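Local coordinates for protein 4-hydroxybenzoyl-CoA thioesterase (Bacillus halodurans, PDB 5WH9) that probably hydrolyses the thioester bond of aromatic acyl-coenzyme A substrates such as gentisyl-CoA, as a hotdog-fold thioesterase, at residues N25-K28 with W29-E32; A66-L69 with F70-V74. All coordinates share one frame; numbering follows the deposited sequence.

Overall arrangement
Contact 1 and contact 2 illustrate how a hotdog fold joins its central helix to the loops at the rim of its sheet. Contact 1 comes first along the chain and forms the opening turns of helix 25-40, its centre about 6 Å from the centre of the chain. Contact 2 follows, in the link after strand 57-64 and the first residues of strand 73-80 of the antiparallel sheet; its centre lies about 17 Å from that of the chain. The centres of the two contacts are about 14 Å apart, yet side chains bridge them: Trp29 CZ3 stands 3.8 Å from Leu68 CD1, and the Tyr26 hydroxyl packs on Leu68. Both contacts also touch the third subunit, so helix start and strand link each take part in the tetramer.

Contact 1: residues N25-K28 with W29-E32; sequences NYYK and WMDE
Lys28 and Glu32, one helical turn apart near the start of helix 25-40, are joined by an i to i+4 salt bridge along one side of the helix. From Lys28 CB, which touches the backbone N of Trp29, the chain leaves with CG anti to the backbone N (chi1 167°). CG comes 3.4 Å from Glu32 OE2, CD and CE run past the same oxygen, and a bend at the last torsion returns NZ to it, with 2.8 Å between NZ and OE2. NZ meets OE2 nearly along its C-O axis, while Glu32 OE1 bonds to the Tyr6 hydroxyl, so the two carboxylate oxygens have separate partners.

Trp29 turns its indole back along the preceding turn. Asn25 CB sits over the six-membered ring in a CH-pi contact, 4.0 Å from its centroid, and the edge of this ring points at the face of Tyr26 in a T-shaped pair with planes at 73°. Met30 lies alongside Tyr27, its CE 3.3 Å from Tyr27 CD1. Regular i to i+4 backbone bonds, among them Asp31 N to Tyr27 O at 2.8 Å, run through both turns.

Tyr26 and Trp29 face the sheet that wraps the hotdog helix, Phe64 and Phe94 meeting Tyr26 edge-to-face, whereas Tyr27 stacks on Tyr27 of the second subunit. With Glu32 shared between Lys28 and Tyr6, its negative charge is likely to be stabilised although the residue is buried.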
ATOM      1  N   ASN B  25      -3.126  -7.655  -1.740  1.00 11.25           N
ATOM      2  CA  ASN B  25      -2.035  -7.629  -2.680  1.00 13.78           C
ATOM      3  C   ASN B  25      -2.240  -8.518  -3.901  1.00 13.87           C
ATOM      4  O   ASN B  25      -1.701  -8.231  -4.916  1.00 13.00           O
ATOM      5  CB  ASN B  25      -0.696  -7.926  -2.024  1.00 13.37           C
ATOM      6  CG  ASN B  25      -0.288  -6.858  -1.047  1.00 13.82           C
ATOM      7  OD1 ASN B  25      -0.166  -7.096   0.105  1.00 14.84           O
ATOM      8  ND2 ASN B  25      -0.144  -5.685  -1.522  1.00 15.12           N
ATOM      9  N   TYR B  26      -2.987  -9.606  -3.749  1.00  9.48           N
ATOM     10  CA  TYR B  26      -3.232 -10.463  -4.901  1.00 12.65           C
ATOM     11  C   TYR B  26      -3.941  -9.670  -6.015  1.00 11.56           C
ATOM     12  O   TYR B  26      -3.748  -9.935  -7.204  1.00 10.87           O
ATOM     13  CB  TYR B  26      -4.070 -11.679  -4.513  1.00 12.62           C
ATOM     14  CG  TYR B  26      -3.359 -12.707  -3.674  1.00 15.10           C
ATOM     15  CD1 TYR B  26      -3.172 -12.509  -2.321  1.00 16.40           C
ATOM     16  CD2 TYR B  26      -2.908 -13.904  -4.229  1.00 16.69           C
ATOM     17  CE1 TYR B  26      -2.535 -13.444  -1.539  1.00 16.21           C
ATOM     18  CE2 TYR B  26      -2.271 -14.861  -3.454  1.00 13.65           C
ATOM     19  CZ  TYR B  26      -2.083 -14.618  -2.100  1.00 20.09           C
ATOM     20  OH  TYR B  26      -1.460 -15.554  -1.285  1.00 19.91           O
ATOM     21  N   TYR B  27      -4.773  -8.708  -5.626  1.00  7.34           N
ATOM     22  CA  TYR B  27      -5.483  -7.871  -6.599  1.00  9.39           C
ATOM     23  C   TYR B  27      -4.546  -6.858  -7.238  1.00 10.98           C
ATOM     24  O   TYR B  27      -4.657  -6.582  -8.429  1.00 13.86           O
ATOM     25  CB  TYR B  27      -6.698  -7.199  -5.945  1.00 10.08           C
ATOM     26  CG  TYR B  27      -7.654  -8.236  -5.394  1.00  8.60           C
ATOM     27  CD1 TYR B  27      -8.627  -8.801  -6.211  1.00  8.14           C
ATOM     28  CD2 TYR B  27      -7.546  -8.700  -4.083  1.00  9.06           C
ATOM     29  CE1 TYR B  27      -9.496  -9.774  -5.737  1.00  7.27           C
ATOM     30  CE2 TYR B  27      -8.410  -9.707  -3.595  1.00  8.68           C
ATOM     31  CZ  TYR B  27      -9.382 -10.230  -4.444  1.00  5.60           C
ATOM     32  OH  TYR B  27     -10.275 -11.191  -4.000  1.00 12.49           O
ATOM     33  N   LYS B  28      -3.622  -6.323  -6.438  1.00 12.14           N
ATOM     34  CA  LYS B  28      -2.555  -5.449  -6.910  1.00 13.17           C
ATOM     35  C   LYS B  28      -1.758  -6.195  -7.980  1.00 16.09           C
ATOM     36  O   LYS B  28      -1.457  -5.658  -9.052  1.00 11.84           O
ATOM     37  CB  LYS B  28      -1.665  -5.051  -5.708  1.00 16.21           C
ATOM     38  CG  LYS B  28      -0.311  -4.376  -5.976  1.00 16.30           C
ATOM     39  CD  LYS B  28       0.670  -4.687  -4.802  1.00 24.21           C
ATOM     40  CE  LYS B  28       1.880  -3.735  -4.680  1.00 38.48           C
ATOM     41  NZ  LYS B  28       2.924  -3.745  -5.791  1.00 30.17           N
ATOM     42  N   TRP B  29      -1.439  -7.453  -7.698  1.00 12.28           N
ATOM     43  CA  TRP B  29      -0.632  -8.222  -8.635  1.00 13.79           C
ATOM     44  C   TRP B  29      -1.411  -8.531  -9.907  1.00 12.03           C
ATOM     45  O   TRP B  29      -0.828  -8.509 -10.985  1.00 11.72           O
ATOM     46  CB  TRP B  29      -0.089  -9.498  -7.985  1.00 13.70           C
ATOM     47  CG  TRP B  29       0.969  -9.227  -6.968  1.00 11.29           C
ATOM     48  CD1 TRP B  29       1.987  -8.322  -7.061  1.00 13.09           C
ATOM     49  CD2 TRP B  29       1.112  -9.864  -5.693  1.00 11.86           C
ATOM     50  NE1 TRP B  29       2.749  -8.357  -5.921  1.00 14.65           N
ATOM     51  CE2 TRP B  29       2.230  -9.295  -5.067  1.00 10.89           C
ATOM     52  CE3 TRP B  29       0.392 -10.857  -5.018  1.00 11.48           C
ATOM     53  CZ2 TRP B  29       2.657  -9.697  -3.801  1.00  9.20           C
ATOM     54  CZ3 TRP B  29       0.810 -11.243  -3.780  1.00  9.58           C
ATOM     55  CH2 TRP B  29       1.929 -10.668  -3.178  1.00 11.04           C
ATOM     56  N   MET B  30      -2.715  -8.799  -9.795  1.00 14.80           N
ATOM     57  CA  MET B  30      -3.542  -8.984 -10.987  1.00 15.16           C
ATOM     58  C   MET B  30      -3.625  -7.701 -11.782  1.00 18.14           C
ATOM     59  O   MET B  30      -3.526  -7.704 -13.014  1.00 19.36           O
ATOM     60  CB  MET B  30      -4.949  -9.449 -10.639  1.00 17.34           C
ATOM     61  CG  MET B  30      -5.008 -10.913 -10.279  1.00 15.09           C
ATOM     62  SD  MET B  30      -6.688 -11.514 -10.003  1.00 24.82           S
ATOM     63  CE  MET B  30      -7.259 -10.352  -8.765  1.00 14.29           C
ATOM     64  N   ASP B  31      -3.788  -6.589 -11.088  1.00 14.69           N
ATOM     65  CA  ASP B  31      -3.775  -5.327 -11.802  1.00 13.92           C
ATOM     66  C   ASP B  31      -2.452  -5.190 -12.580  1.00 14.81           C
ATOM     67  O   ASP B  31      -2.444  -4.787 -13.747  1.00 15.61           O
ATOM     68  CB  ASP B  31      -3.978  -4.163 -10.845  1.00 13.09           C
ATOM     69  CG  ASP B  31      -4.130  -2.856 -11.565  1.00 14.17           C
ATOM     70  OD1 ASP B  31      -5.251  -2.533 -11.995  1.00 20.20           O
ATOM     71  OD2 ASP B  31      -3.124  -2.148 -11.710  1.00 17.46           O
ATOM     72  N   GLU B  32      -1.338  -5.543 -11.945  1.00  9.92           N
ATOM     73  CA  GLU B  32      -0.050  -5.457 -12.619  1.00 12.17           C
ATOM     74  C   GLU B  32       0.031  -6.446 -13.778  1.00 11.71           C
ATOM     75  O   GLU B  32       0.527  -6.118 -14.849  1.00  8.92           O
ATOM     76  CB  GLU B  32       1.093  -5.708 -11.642  1.00  9.63           C
ATOM     77  CG  GLU B  32       1.069  -4.757 -10.476  1.00 13.82           C
ATOM     78  CD  GLU B  32       2.163  -5.022  -9.449  1.00 11.10           C
ATOM     79  OE1 GLU B  32       3.073  -5.849  -9.701  1.00 12.41           O
ATOM     80  OE2 GLU B  32       2.097  -4.396  -8.381  1.00  9.67           O
TER

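Contact 2: residues A66-L69 with F70-V74; sequences APLL and FADHV
The carboxylate of Asp72 takes the backbone N-H of Leu69 over one face: Leu69 N lies 2.8 Å from Asp72 OD2 and well out of the carboxylate plane, by 58°, with a fairly straight N-H...O angle of 157°. Leu68 CA approaches the same oxygen at 3.5 Å, and Leu68 CD2 lies a little farther from it. The other flat group, the Phe70 ring, has Ala71 CB over one face, offset toward the rim; it also meets Phe12 edge-to-face and the ring of His35 of the third subunit.

Asp72 starts out toward the 66-69 segment, and CG beside its own backbone N (chi1 -85°) brings OD2 to the Leu69 N-H. Its backbone N donates in the reverse sense to Leu69 O at 3.1 Å, closing a type II beta turn from Leu69 to Asp72, with Phe70 and Ala71 at its corners. This turn leads from the link after strand 57-64 into strand 73-80 of the hotdog sheet. Lys96 NZ forms a salt bridge with Asp72 OD2 and also bonds to Pro67 O, tying the turn to strand 87-96. With an alanine here, Leu69 N would probably lose its side-chain acceptor and Lys96 its charged mate, leaving the turn held by its backbone bond and less firmly fixed to strand 87-96. On the inner side Leu68 CD2 packs 3.9 Å from Val74 CG2, the two side chains crossing at a slant, and Leu68 also touches Val21 and Ile101.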
ATOM      1  N   ALA B  66      -3.123 -21.717  -1.334  1.00 29.67           N
ATOM      2  CA  ALA B  66      -1.956 -21.831  -0.460  1.00 30.18           C
ATOM      3  C   ALA B  66      -1.286 -20.474  -0.218  1.00 23.04           C
ATOM      4  O   ALA B  66      -1.358 -19.577  -1.062  1.00 19.02           O
ATOM      5  CB  ALA B  66      -0.957 -22.823  -1.035  1.00 29.38           C
ATOM      6  N   PRO B  67      -0.631 -20.312   0.926  1.00 36.71           N
ATOM      7  CA  PRO B  67      -0.013 -19.025   1.289  1.00 35.23           C
ATOM      8  C   PRO B  67       1.238 -18.603   0.496  1.00 33.21           C
ATOM      9  O   PRO B  67       2.063 -19.444   0.138  1.00 36.52           O
ATOM     10  CB  PRO B  67       0.352 -19.223   2.764  1.00 38.75           C
ATOM     11  CG  PRO B  67       0.552 -20.694   2.902  1.00 44.94           C
ATOM     12  CD  PRO B  67      -0.442 -21.332   1.972  1.00 40.41           C
ATOM     13  N   LEU B  68       1.364 -17.298   0.250  1.00 23.84           N
ATOM     14  CA  LEU B  68       2.590 -16.674  -0.216  1.00 18.55           C
ATOM     15  C   LEU B  68       3.241 -16.013   0.991  1.00 19.24           C
ATOM     16  O   LEU B  68       2.557 -15.483   1.862  1.00 11.93           O
ATOM     17  CB  LEU B  68       2.284 -15.640  -1.292  1.00 16.80           C
ATOM     18  CG  LEU B  68       1.695 -16.134  -2.615  1.00 19.63           C
ATOM     19  CD1 LEU B  68       1.296 -14.997  -3.556  1.00 21.91           C
ATOM     20  CD2 LEU B  68       2.653 -17.104  -3.312  1.00 16.98           C
ATOM     21  N   LEU B  69       4.447 -16.272   0.753  1.00 31.07           N
ATOM     22  CA  LEU B  69       5.328 -15.895   1.845  1.00 25.74           C
ATOM     23  C   LEU B  69       6.364 -14.902   1.356  1.00 28.33           C
ATOM     24  O   LEU B  69       6.598 -14.776   0.156  1.00 31.49           O
ATOM     25  CB  LEU B  69       6.017 -17.122   2.429  1.00 28.06           C
ATOM     26  CG  LEU B  69       5.178 -18.291   2.949  1.00 31.02           C
ATOM     27  CD1 LEU B  69       6.101 -19.449   3.363  1.00 29.85           C
ATOM     28  CD2 LEU B  69       4.305 -17.870   4.115  1.00 25.83           C
ATOM     29  N   PHE B  70       6.976 -14.190   2.292  1.00 20.42           N
ATOM     30  CA  PHE B  70       8.041 -13.255   1.952  1.00 21.45           C
ATOM     31  C   PHE B  70       9.147 -13.917   1.123  1.00 18.89           C
ATOM     32  O   PHE B  70       9.667 -14.979   1.474  1.00 22.19           O
ATOM     33  CB  PHE B  70       8.599 -12.611   3.224  1.00 19.23           C
ATOM     34  CG  PHE B  70       9.841 -11.797   3.004  1.00 18.43           C
ATOM     35  CD1 PHE B  70       9.963 -10.972   1.908  1.00 19.45           C
ATOM     36  CD2 PHE B  70      10.892 -11.863   3.905  1.00 20.49           C
ATOM     37  CE1 PHE B  70      11.107 -10.226   1.716  1.00 20.30           C
ATOM     38  CE2 PHE B  70      12.025 -11.127   3.718  1.00 17.76           C
ATOM     39  CZ  PHE B  70      12.138 -10.306   2.629  1.00 20.73           C
ATOM     40  N   ALA B  71       9.463 -13.281  -0.004  1.00 21.83           N
ATOM     41  CA  ALA B  71      10.559 -13.670  -0.902  1.00 19.63           C
ATOM     42  C   ALA B  71      10.163 -14.738  -1.896  1.00 16.15           C
ATOM     43  O   ALA B  71      10.959 -15.116  -2.747  1.00 19.23           O
ATOM     44  CB  ALA B  71      11.833 -14.081  -0.134  1.00 15.96           C
ATOM     45  N   ASP B  72       8.932 -15.218  -1.808  1.00 16.94           N
ATOM     46  CA  ASP B  72       8.458 -16.161  -2.808  1.00 17.34           C
ATOM     47  C   ASP B  72       8.640 -15.578  -4.203  1.00 15.96           C
ATOM     48  O   ASP B  72       8.420 -14.383  -4.407  1.00 13.81           O
ATOM     49  CB  ASP B  72       6.994 -16.525  -2.580  1.00 18.93           C
ATOM     50  CG  ASP B  72       6.833 -17.632  -1.582  1.00 22.13           C
ATOM     51  OD1 ASP B  72       7.876 -18.219  -1.214  1.00 20.24           O
ATOM     52  OD2 ASP B  72       5.681 -17.915  -1.176  1.00 21.05           O
ATOM     53  N   HIS B  73       9.093 -16.416  -5.135  1.00 18.13           N
ATOM     54  CA  HIS B  73       9.096 -16.074  -6.554  1.00 22.88           C
ATOM     55  C   HIS B  73       7.762 -16.558  -7.084  1.00 20.29           C
ATOM     56  O   HIS B  73       7.328 -17.661  -6.754  1.00 16.02           O
ATOM     57  CB  HIS B  73      10.204 -16.807  -7.308  1.00 19.53           C
ATOM     58  CG  HIS B  73      11.584 -16.498  -6.818  1.00 32.66           C
ATOM     59  ND1 HIS B  73      12.480 -15.747  -7.550  1.00 39.43           N
ATOM     60  CD2 HIS B  73      12.229 -16.854  -5.681  1.00 31.65           C
ATOM     61  CE1 HIS B  73      13.616 -15.651  -6.881  1.00 43.58           C
ATOM     62  NE2 HIS B  73      13.489 -16.312  -5.743  1.00 40.66           N
ATOM     63  N   VAL B  74       7.105 -15.748  -7.903  1.00 11.83           N
ATOM     64  CA  VAL B  74       5.766 -16.097  -8.342  1.00 14.47           C
ATOM     65  C   VAL B  74       5.624 -15.586  -9.735  1.00 10.04           C
ATOM     66  O   VAL B  74       6.306 -14.635 -10.130  1.00 16.78           O
ATOM     67  CB  VAL B  74       4.671 -15.429  -7.424  1.00 13.91           C
ATOM     68  CG1 VAL B  74       3.304 -16.041  -7.662  1.00 15.02           C
ATOM     69  CG2 VAL B  74       5.037 -15.562  -5.960  1.00  9.55           C
TER